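Local coordinates for protein post-proline cleaving enzyme (Rickettsia typhi, PDB 4HVT) that probably acts as a serine-type oligopeptidase, hydrolysing short peptides on the carboxyl side of proline residues, at residues 132-137 with 142-147; 470-475 with 506-511. All coordinates share one frame; numbering follows the deposited sequence.

Contact 1 (132-137 with 142-147)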
loop_
_atom_site.group_PDB
_atom_site.type_symbol
_atom_site.label_atom_id
_atom_site.label_comp_id
_atom_site.label_asym_id
_atom_site.label_seq_id
_atom_site.Cartn_x
_atom_site.Cartn_y
_atom_site.Cartn_z
ATOM N N ARG A 132 -11.306 -2.663 8.294
ATOM C CA ARG A 132 -10.629 -1.721 7.416
ATOM C C ARG A 132 -10.288 -0.372 8.113
ATOM O O ARG A 132 -9.987 0.589 7.426
ATOM C CB ARG A 132 -11.440 -1.449 6.114
ATOM C CG ARG A 132 -11.912 -2.671 5.338
ATOM C CD ARG A 132 -10.788 -3.515 4.699
ATOM N NE ARG A 132 -10.010 -2.754 3.765
ATOM C CZ ARG A 132 -10.184 -2.784 2.444
ATOM N NH1 ARG A 132 -11.134 -3.519 1.918
ATOM N NH2 ARG A 132 -9.385 -2.070 1.656
ATOM N N GLY A 133 -10.228 -0.375 9.442
ATOM C CA GLY A 133 -9.746 0.778 10.230
ATOM C C GLY A 133 -10.872 1.453 10.985
ATOM O O GLY A 133 -12.019 1.054 10.863
ATOM N N VAL A 134 -10.508 2.454 11.784
ATOM C CA VAL A 134 -11.470 3.100 12.686
ATOM C C VAL A 134 -11.224 4.586 12.681
ATOM O O VAL A 134 -10.120 5.058 12.348
ATOM C CB VAL A 134 -11.409 2.623 14.172
ATOM C CG1 VAL A 134 -11.533 1.140 14.321
ATOM C CG2 VAL A 134 -10.137 3.135 14.871
ATOM N N SER A 135 -12.257 5.349 13.031
ATOM C CA SER A 135 -12.122 6.779 13.270
ATOM C C SER A 135 -12.857 7.118 14.570
ATOM O O SER A 135 -14.066 6.828 14.715
ATOM C CB SER A 135 -12.757 7.590 12.159
ATOM O OG SER A 135 -12.485 8.941 12.446
ATOM N N ASN A 136 -12.126 7.735 15.496
ATOM C CA ASN A 136 -12.632 8.066 16.807
ATOM C C ASN A 136 -13.201 9.495 16.863
ATOM O O ASN A 136 -12.684 10.413 16.230
ATOM C CB ASN A 136 -11.464 7.905 17.826
ATOM C CG ASN A 136 -11.908 7.919 19.262
ATOM O OD1 ASN A 136 -11.189 8.451 20.104
ATOM N ND2 ASN A 136 -13.051 7.326 19.585
ATOM N N CYS A 137 -14.301 9.670 17.586
ATOM C CA CYS A 137 -14.975 10.962 17.687
ATOM C C CYS A 137 -14.281 11.826 18.749
ATOM O O CYS A 137 -14.187 11.419 19.889
ATOM C CB CYS A 137 -16.429 10.756 18.098
ATOM S SG CYS A 137 -17.344 12.300 18.226
ATOM N N ASN A 142 -15.694 7.827 23.229
ATOM C CA ASN A 142 -16.240 6.468 23.264
ATOM C C ASN A 142 -16.803 6.015 21.900
ATOM O O ASN A 142 -17.047 4.837 21.690
ATOM C CB ASN A 142 -17.327 6.335 24.301
ATOM C CG ASN A 142 -16.784 6.303 25.721
ATOM O OD1 ASN A 142 -15.624 5.944 25.958
ATOM N ND2 ASN A 142 -17.626 6.688 26.666
ATOM N N ARG A 143 -17.038 6.949 21.000
ATOM C CA ARG A 143 -17.686 6.586 19.734
ATOM C C ARG A 143 -16.639 6.428 18.652
ATOM O O ARG A 143 -15.770 7.280 18.495
ATOM C CB ARG A 143 -18.772 7.630 19.311
ATOM C CG ARG A 143 -20.044 7.611 20.127
ATOM C CD ARG A 143 -20.791 6.297 20.002
ATOM N NE ARG A 143 -21.906 6.226 20.939
ATOM C CZ ARG A 143 -23.142 6.669 20.733
ATOM N NH1 ARG A 143 -23.489 7.248 19.607
ATOM N NH2 ARG A 143 -24.037 6.559 21.705
ATOM N N TYR A 144 -16.742 5.325 17.895
ATOM C CA TYR A 144 -15.879 5.018 16.769
ATOM C C TYR A 144 -16.730 4.714 15.561
ATOM O O TYR A 144 -17.817 4.191 15.707
ATOM C CB TYR A 144 -15.014 3.773 17.054
ATOM C CG TYR A 144 -13.891 3.987 18.034
ATOM C CD1 TYR A 144 -14.143 3.984 19.401
ATOM C CD2 TYR A 144 -12.585 4.195 17.603
ATOM C CE1 TYR A 144 -13.119 4.161 20.315
ATOM C CE2 TYR A 144 -11.551 4.356 18.518
ATOM C CZ TYR A 144 -11.819 4.342 19.860
ATOM O OH TYR A 144 -10.769 4.546 20.734
ATOM N N LEU A 145 -16.272 5.089 14.375
ATOM C CA LEU A 145 -16.849 4.572 13.130
ATOM C C LEU A 145 -15.930 3.459 12.672
ATOM O O LEU A 145 -14.751 3.701 12.448
ATOM C CB LEU A 145 -16.930 5.684 12.076
ATOM C CG LEU A 145 -17.829 6.805 12.550
ATOM C CD1 LEU A 145 -17.542 8.062 11.731
ATOM C CD2 LEU A 145 -19.312 6.460 12.535
ATOM N N ILE A 146 -16.447 2.241 12.590
ATOM C CA ILE A 146 -15.646 1.094 12.203
ATOM C C ILE A 146 -15.818 0.847 10.722
ATOM O O ILE A 146 -16.906 0.495 10.317
ATOM C CB ILE A 146 -16.023 -0.206 12.981
ATOM C CG1 ILE A 146 -16.188 0.040 14.491
ATOM C CG2 ILE A 146 -15.042 -1.316 12.670
ATOM C CD1 ILE A 146 -14.947 0.467 15.207
ATOM N N SER A 147 -14.748 1.014 9.937
ATOM C CA SER A 147 -14.752 0.693 8.505
ATOM C C SER A 147 -14.581 -0.788 8.251
ATOM O O SER A 147 -13.782 -1.460 8.924
ATOM C CB SER A 147 -13.666 1.453 7.775
ATOM O OG SER A 147 -13.956 2.850 7.760
#

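Contact 2 (470-475 with 506-511)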
loop_
_atom_site.group_PDB
_atom_site.type_symbol
_atom_site.label_atom_id
_atom_site.label_comp_id
_atom_site.label_asym_id
_atom_site.label_seq_id
_atom_site.Cartn_x
_atom_site.Cartn_y
_atom_site.Cartn_z
ATOM N N LYS A 470 25.060 -16.583 5.395
ATOM C CA LYS A 470 26.514 -16.702 5.408
ATOM C C LYS A 470 26.918 -18.134 5.075
ATOM O O LYS A 470 26.284 -19.117 5.510
ATOM C CB LYS A 470 27.092 -16.296 6.744
ATOM C CG LYS A 470 27.145 -14.799 6.946
ATOM C CD LYS A 470 27.660 -14.418 8.306
ATOM C CE LYS A 470 27.411 -12.949 8.592
ATOM N NZ LYS A 470 28.065 -12.564 9.865
ATOM N N GLY A 471 27.942 -18.245 4.243
ATOM C CA GLY A 471 28.454 -19.551 3.870
ATOM C C GLY A 471 28.075 -20.000 2.488
ATOM O O GLY A 471 28.630 -20.975 2.008
ATOM N N ILE A 472 27.154 -19.319 1.802
ATOM C CA ILE A 472 26.860 -19.745 0.432
ATOM C C ILE A 472 28.055 -19.495 -0.503
ATOM O O ILE A 472 28.886 -18.647 -0.251
ATOM C CB ILE A 472 25.568 -19.111 -0.148
ATOM C CG1 ILE A 472 25.710 -17.605 -0.305
ATOM C CG2 ILE A 472 24.378 -19.471 0.719
ATOM C CD1 ILE A 472 24.707 -17.077 -1.294
ATOM N N LYS A 473 28.145 -20.246 -1.579
ATOM C CA LYS A 473 29.167 -19.989 -2.567
ATOM C C LYS A 473 28.631 -19.157 -3.714
ATOM O O LYS A 473 27.442 -19.303 -4.061
ATOM C CB LYS A 473 29.663 -21.321 -3.102
ATOM C CG LYS A 473 30.291 -22.116 -1.969
ATOM C CD LYS A 473 31.176 -23.207 -2.443
ATOM C CE LYS A 473 30.382 -24.375 -3.014
ATOM N NZ LYS A 473 31.307 -25.531 -3.040
ATOM N N PHE A 474 29.482 -18.279 -4.265
ATOM C CA PHE A 474 29.097 -17.481 -5.392
ATOM C C PHE A 474 29.532 -18.183 -6.662
ATOM O O PHE A 474 30.431 -17.724 -7.363
ATOM C CB PHE A 474 29.634 -16.060 -5.302
ATOM C CG PHE A 474 29.089 -15.303 -4.128
ATOM C CD1 PHE A 474 27.745 -15.077 -4.021
ATOM C CD2 PHE A 474 29.935 -14.876 -3.105
ATOM C CE1 PHE A 474 27.240 -14.386 -2.946
ATOM C CE2 PHE A 474 29.429 -14.190 -2.027
ATOM C CZ PHE A 474 28.084 -13.946 -1.962
ATOM N N ASP A 475 28.829 -19.279 -6.939
ATOM C CA ASP A 475 29.132 -20.199 -8.020
ATOM C C ASP A 475 27.987 -20.219 -9.035
ATOM O O ASP A 475 27.949 -21.086 -9.877
ATOM C CB ASP A 475 29.346 -21.615 -7.472
ATOM C CG ASP A 475 28.094 -22.202 -6.796
ATOM O OD1 ASP A 475 27.037 -21.511 -6.704
ATOM O OD2 ASP A 475 28.153 -23.381 -6.380
ATOM N N LYS A 506 16.755 -18.558 4.954
ATOM C CA LYS A 506 17.216 -19.604 5.903
ATOM C C LYS A 506 17.436 -20.957 5.250
ATOM O O LYS A 506 18.178 -21.805 5.765
ATOM C CB LYS A 506 16.225 -19.722 7.073
ATOM C CG LYS A 506 16.541 -20.775 8.140
ATOM C CD LYS A 506 15.551 -20.625 9.290
ATOM C CE LYS A 506 15.931 -21.398 10.553
ATOM N NZ LYS A 506 15.027 -20.963 11.665
ATOM N N ASN A 507 16.795 -21.183 4.112
ATOM C CA ASN A 507 16.991 -22.372 3.320
ATOM C C ASN A 507 18.016 -22.153 2.188
ATOM O O ASN A 507 18.092 -22.946 1.230
ATOM C CB ASN A 507 15.600 -22.824 2.834
ATOM C CG ASN A 507 14.837 -23.534 3.917
ATOM O OD1 ASN A 507 15.385 -24.424 4.564
ATOM N ND2 ASN A 507 13.590 -23.196 4.105
ATOM N N ALA A 508 18.784 -21.076 2.342
ATOM C CA ALA A 508 19.961 -20.705 1.535
ATOM C C ALA A 508 19.586 -20.104 0.163
ATOM O O ALA A 508 20.436 -19.972 -0.713
ATOM C CB ALA A 508 20.961 -21.859 1.405
ATOM N N GLY A 509 18.320 -19.683 0.043
ATOM C CA GLY A 509 17.913 -18.824 -1.070
ATOM C C GLY A 509 18.443 -17.426 -0.883
ATOM O O GLY A 509 18.689 -16.965 0.250
ATOM N N VAL A 510 18.547 -16.685 -1.985
ATOM C CA VAL A 510 19.034 -15.320 -1.945
ATOM C C VAL A 510 17.827 -14.470 -2.229
ATOM O O VAL A 510 17.024 -14.830 -3.087
ATOM C CB VAL A 510 20.097 -15.139 -3.063
ATOM C CG1 VAL A 510 20.532 -13.704 -3.159
ATOM C CG2 VAL A 510 21.330 -15.998 -2.763
ATOM N N SER A 511 17.745 -13.320 -1.534
ATOM C CA SER A 511 16.669 -12.350 -1.745
ATOM C C SER A 511 17.224 -11.046 -2.326
ATOM O O SER A 511 18.236 -10.535 -1.853
ATOM C CB SER A 511 15.966 -12.037 -0.420
ATOM O OG SER A 511 15.132 -13.115 -0.011
#

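Contact 1 (132-137 with 142-147)
Asn136 lays its side-chain amide over the ring of Tyr144, ND2 standing 3.1 Å above the centre of one face, with the amide and ring planes only 22° apart. With CG anti to the backbone N (chi1 -167°), the amide reaches across to the neighbouring strand; the main acceptor of ND2 is Pro141 O in the turn, and Arg143 O (2.9 Å) is a weak, bent second one. The same Arg143 carbonyl receives the much straighter bond from Cys137 N. Val134, Asn136, Tyr144 and Ile146 share one face of the sheet, which lets Val134 CG2 meet the edge of the tyrosine ring at CD2 (3.8 Å) and Val134 CG1 lie beside Ile146 CD1 at 3.6 Å. Beneath them the backbones pair antiparallel. Ser135 and Leu145 exchange two hydrogen bonds, Leu145 N to Ser135 O (2.8 Å) being the straighter, and at the far end Ser147 N binds Gly133 O while Arg132 N binds Ser147 O. Farther out, Trp97 of strand 96-101 packs edge-to-face on Tyr144 and touches Val134 and Ile146; on the other face Trp192 touches Leu145 and its NE1 binds Ser135 O. Arg143 forms salt bridges with Asp162 and Glu160 of the next strand. This is a beta hairpin within one blade of the N-terminal beta-propeller, its two faces packed against strands of neighbouring sheets.

Contact 2 (470-475 with 506-511)
Ile472 reaches from the loop 470-475 to Val510 at the start of strand 510-514, its CD1 meeting Val510 CG2 at 3.8 Å, the closest approach between the segments. The two side chains meet at a slant, methyl against methyl. CG1 of Ile472 sits between the backbone N and the carbonyl carbon (chi1 65°), and from there CD1 extends to the valine, while CG2 is left to face Ala508, 4.2 Å from its CB. That second touch is looser, on the partly exposed Ala508. Asn478 brushes both Ile472 and Val510, and Leu466 and Tyr468 of strand 461-469 pack on Val510; the closer touch is thus the one on the buried, sheet-borne valine. Ala508 owes its place to a Schellman motif: with positive phi (77°) it ends helix 498-505 and turns the chain toward the strand. On the solvent side Lys470, Gly471 and Lys473 are exposed and add nothing to the interface, although Lys469 NZ, just before the loop, bonds to Lys506 O. Only 106 Å² is buried in all. With only apolar side-chain contacts joining the segments, the contact shields a few methyl groups from water and has little directional hold on the loop.

Contact 1 and contact 2 lie on opposite sides of the chain's centre, about 46 Å apart between centres, and share no element: the first joins adjacent strands of the beta-propeller, the second a loop and the beginning of a strand in the mixed sheet of the hydrolase fold. Both are partly buried, but contact 1 buries 520 Å² and has five buried residues among those that touch, against one in contact 2, which lies farther out. Their chemistry reflects the elements joined. Residues 132-137 and 142-147 are paired strands tied by backbone hydrogen bonds, whereas 470-475 and 506-511, with 30 residues between them, meet mainly through methyl groups, without a hydrogen bond between them.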